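Protein Ta0487 (PDB 3KBQ) is of unknown function but belongs to the CinA family, and this piece of it is a probable molybdopterin-binding domain. Local coordinates at residues 30-34 with 35-39. Residues are numbered along the deposited sequence; the frame is centred on the assembly and turned at random.
Sequences NFLTY and HGYQV
With CG of Phe31 trans to the backbone N (chi1 179°) and the imidazole of His35 swung beside its own N (chi1 -69°), the two rings meet at the last turn of helix 23-34. His35 turns its edge to a face of Phe31, CE1 lying 3.5 Å from CZ of Phe31, with the planes at 51°. The same fold of the side chain carries ND1 of His35 to within 2.9 Å of Phe31 O, where it donates from above the carbonyl plane; His35 N is a second donor, on the opposite face. Histidine suits the site because one flat group both stacks and bonds through two nitrogens, ND1 to Phe31 O and NE2 to Glu165 OE2, which fix the imidazole's rotation. A carboxylate at NE2 while ND1 donates is consistent with a proton on both, and so probably a positively charged ring. Tyr34 lays its CD2 edge over one face of His35, edge-to-face, completing an aromatic cluster.

The backbone here ends the helix in a Schellman motif. Gly36 is the C' residue, its positive phi one that glycine, with no side chain, takes up easily. Tyr37 N bonds to Leu32 O at 3.0 Å, and Gly36 N to Thr33 O at 3.0 Å, before the chain enters strand 38-45, outermost within this chain in the mixed sheet.

Branched, aliphatic Leu32 and Val39 fill the buried wedge between helix and strand: CB of Leu32 rests 3.9 Å from CG2 of Val39, and both side chains touch Val8 of strand 5-11. Tyr37 keeps CB beside Leu32 while its hydroxyl bonds to Ile168 O, serving apolar and polar neighbours. Beside Thr33, one water donates to Thr33 OG1 and Tyr37 O and accepts from Val39 N; threonine's hydroxyl suits this place, also bonding to Gly29 O. A second water bridges Thr33 O and Tyr37 O.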
ATOM      1  N   ASN B  30      -1.901   2.275  13.247  1.00 23.45           N
ATOM      2  CA  ASN B  30      -1.668   2.480  14.666  1.00 24.66           C
ATOM      3  C   ASN B  30      -2.920   2.130  15.492  1.00 24.40           C
ATOM      4  O   ASN B  30      -2.804   1.477  16.537  1.00 24.61           O
ATOM      5  CB  ASN B  30      -1.218   3.930  14.948  1.00 23.88           C
ATOM      6  CG  ASN B  30      -0.932   4.164  16.434  1.00 26.37           C
ATOM      7  OD1 ASN B  30      -0.026   3.567  17.011  1.00 26.37           O
ATOM      8  ND2 ASN B  30      -1.720   5.000  17.048  1.00 26.91           N
ATOM      9  N   PHE B  31      -4.102   2.531  15.005  1.00 24.88           N
ATOM     10  CA  PHE B  31      -5.379   2.245  15.676  1.00 24.35           C
ATOM     11  C   PHE B  31      -5.563   0.737  15.809  1.00 23.73           C
ATOM     12  O   PHE B  31      -5.878   0.261  16.888  1.00 21.89           O
ATOM     13  CB  PHE B  31      -6.545   2.885  14.914  1.00 25.51           C
ATOM     14  CG  PHE B  31      -7.923   2.623  15.529  1.00 27.76           C
ATOM     15  CD1 PHE B  31      -8.468   3.510  16.449  1.00 29.28           C
ATOM     16  CD2 PHE B  31      -8.686   1.523  15.135  1.00 28.98           C
ATOM     17  CE1 PHE B  31      -9.753   3.274  17.016  1.00 31.67           C
ATOM     18  CE2 PHE B  31      -9.974   1.288  15.701  1.00 30.73           C
ATOM     19  CZ  PHE B  31     -10.484   2.174  16.640  1.00 30.06           C
ATOM     20  N   LEU B  32      -5.318   0.002  14.718  1.00 23.00           N
ATOM     21  CA  LEU B  32      -5.519  -1.461  14.724  1.00 23.84           C
ATOM     22  C   LEU B  32      -4.488  -2.161  15.621  1.00 23.36           C
ATOM     23  O   LEU B  32      -4.855  -3.050  16.402  1.00 22.74           O
ATOM     24  CB  LEU B  32      -5.439  -2.035  13.310  1.00 23.07           C
ATOM     25  CG  LEU B  32      -6.530  -1.485  12.374  1.00 25.63           C
ATOM     26  CD1 LEU B  32      -6.256  -1.895  10.952  1.00 25.05           C
ATOM     27  CD2 LEU B  32      -7.865  -2.012  12.895  1.00 27.57           C
ATOM     28  N   THR B  33      -3.226  -1.762  15.483  1.00 22.60           N
ATOM     29  CA  THR B  33      -2.140  -2.228  16.371  1.00 22.11           C
ATOM     30  C   THR B  33      -2.471  -2.008  17.839  1.00 22.25           C
ATOM     31  O   THR B  33      -2.279  -2.919  18.694  1.00 22.34           O
ATOM     32  CB  THR B  33      -0.778  -1.545  16.039  1.00 21.94           C
ATOM     33  OG1 THR B  33      -0.445  -1.820  14.692  1.00 25.12           O
ATOM     34  CG2 THR B  33       0.408  -2.100  16.942  1.00 21.47           C
ATOM     35  N   TYR B  34      -2.946  -0.808  18.137  1.00 21.01           N
ATOM     36  CA  TYR B  34      -3.331  -0.440  19.475  1.00 22.66           C
ATOM     37  C   TYR B  34      -4.399  -1.397  20.003  1.00 24.38           C
ATOM     38  O   TYR B  34      -4.376  -1.724  21.192  1.00 23.63           O
ATOM     39  CB  TYR B  34      -3.888   0.986  19.526  1.00 21.79           C
ATOM     40  CG  TYR B  34      -4.179   1.518  20.932  1.00 23.13           C
ATOM     41  CD1 TYR B  34      -3.159   2.057  21.740  1.00 20.59           C
ATOM     42  CD2 TYR B  34      -5.481   1.490  21.445  1.00 26.27           C
ATOM     43  CE1 TYR B  34      -3.443   2.558  23.042  1.00 20.34           C
ATOM     44  CE2 TYR B  34      -5.769   1.948  22.766  1.00 24.11           C
ATOM     45  CZ  TYR B  34      -4.758   2.494  23.531  1.00 21.28           C
ATOM     46  OH  TYR B  34      -5.079   2.983  24.778  1.00 18.93           O
ATOM     47  N   HIS B  35      -5.301  -1.878  19.135  1.00 24.61           N
ATOM     48  CA  HIS B  35      -6.349  -2.806  19.624  1.00 25.83           C
ATOM     49  C   HIS B  35      -5.977  -4.269  19.489  1.00 25.34           C
ATOM     50  O   HIS B  35      -6.827  -5.129  19.579  1.00 24.93           O
ATOM     51  CB  HIS B  35      -7.689  -2.516  18.972  1.00 26.70           C
ATOM     52  CG  HIS B  35      -8.279  -1.229  19.420  1.00 28.50           C
ATOM     53  ND1 HIS B  35      -8.105  -0.051  18.722  1.00 32.62           N
ATOM     54  CD2 HIS B  35      -9.036  -0.924  20.497  1.00 32.66           C
ATOM     55  CE1 HIS B  35      -8.742   0.922  19.349  1.00 31.57           C
ATOM     56  NE2 HIS B  35      -9.302   0.423  20.435  1.00 31.41           N
ATOM     57  N   GLY B  36      -4.694  -4.546  19.290  1.00 24.22           N
ATOM     58  CA  GLY B  36      -4.212  -5.921  19.387  1.00 24.71           C
ATOM     59  C   GLY B  36      -4.218  -6.685  18.058  1.00 24.87           C
ATOM     60  O   GLY B  36      -3.880  -7.872  18.031  1.00 22.71           O
ATOM     61  N   TYR B  37      -4.519  -6.007  16.941  1.00 24.00           N
ATOM     62  CA  TYR B  37      -4.399  -6.678  15.639  1.00 24.73           C
ATOM     63  C   TYR B  37      -3.003  -6.719  15.096  1.00 24.76           C
ATOM     64  O   TYR B  37      -2.186  -5.814  15.349  1.00 27.22           O
ATOM     65  CB  TYR B  37      -5.269  -5.998  14.585  1.00 25.22           C
ATOM     66  CG  TYR B  37      -6.715  -6.192  14.818  1.00 27.79           C
ATOM     67  CD1 TYR B  37      -7.386  -7.224  14.172  1.00 29.98           C
ATOM     68  CD2 TYR B  37      -7.433  -5.349  15.685  1.00 28.76           C
ATOM     69  CE1 TYR B  37      -8.684  -7.412  14.368  1.00 28.25           C
ATOM     70  CE2 TYR B  37      -8.766  -5.550  15.899  1.00 27.22           C
ATOM     71  CZ  TYR B  37      -9.378  -6.589  15.229  1.00 28.35           C
ATOM     72  OH  TYR B  37     -10.700  -6.836  15.382  1.00 31.33           O
ATOM     73  N   GLN B  38      -2.716  -7.739  14.313  1.00 24.03           N
ATOM     74  CA  GLN B  38      -1.541  -7.723  13.467  1.00 24.60           C
ATOM     75  C   GLN B  38      -1.869  -7.128  12.085  1.00 24.81           C
ATOM     76  O   GLN B  38      -2.682  -7.682  11.314  1.00 24.45           O
ATOM     77  CB  GLN B  38      -0.906  -9.131  13.324  1.00 26.80           C
ATOM     78  CG  GLN B  38       0.230  -9.101  12.248  1.00 29.28           C
ATOM     79  CD  GLN B  38       1.013 -10.381  12.146  1.00 39.61           C
ATOM     80  OE1 GLN B  38       0.520 -11.394  11.606  1.00 41.70           O
ATOM     81  NE2 GLN B  38       2.266 -10.346  12.617  1.00 38.04           N
ATOM     82  N   VAL B  39      -1.265  -5.987  11.755  1.00 24.54           N
ATOM     83  CA  VAL B  39      -1.561  -5.401  10.458  1.00 24.38           C
ATOM     84  C   VAL B  39      -0.674  -6.106   9.412  1.00 24.91           C
ATOM     85  O   VAL B  39       0.548  -5.989   9.383  1.00 23.07           O
ATOM     86  CB  VAL B  39      -1.351  -3.877  10.436  1.00 25.53           C
ATOM     87  CG1 VAL B  39      -1.725  -3.290   9.041  1.00 22.44           C
ATOM     88  CG2 VAL B  39      -2.159  -3.235  11.572  1.00 21.82           C
TER
HETATM   89  O   HOH W   1       0.049  -4.627  14.016  1.00 21.37           O
HETATM   90  O   HOH W   2      -1.149  -5.438  18.103  1.00 22.49           O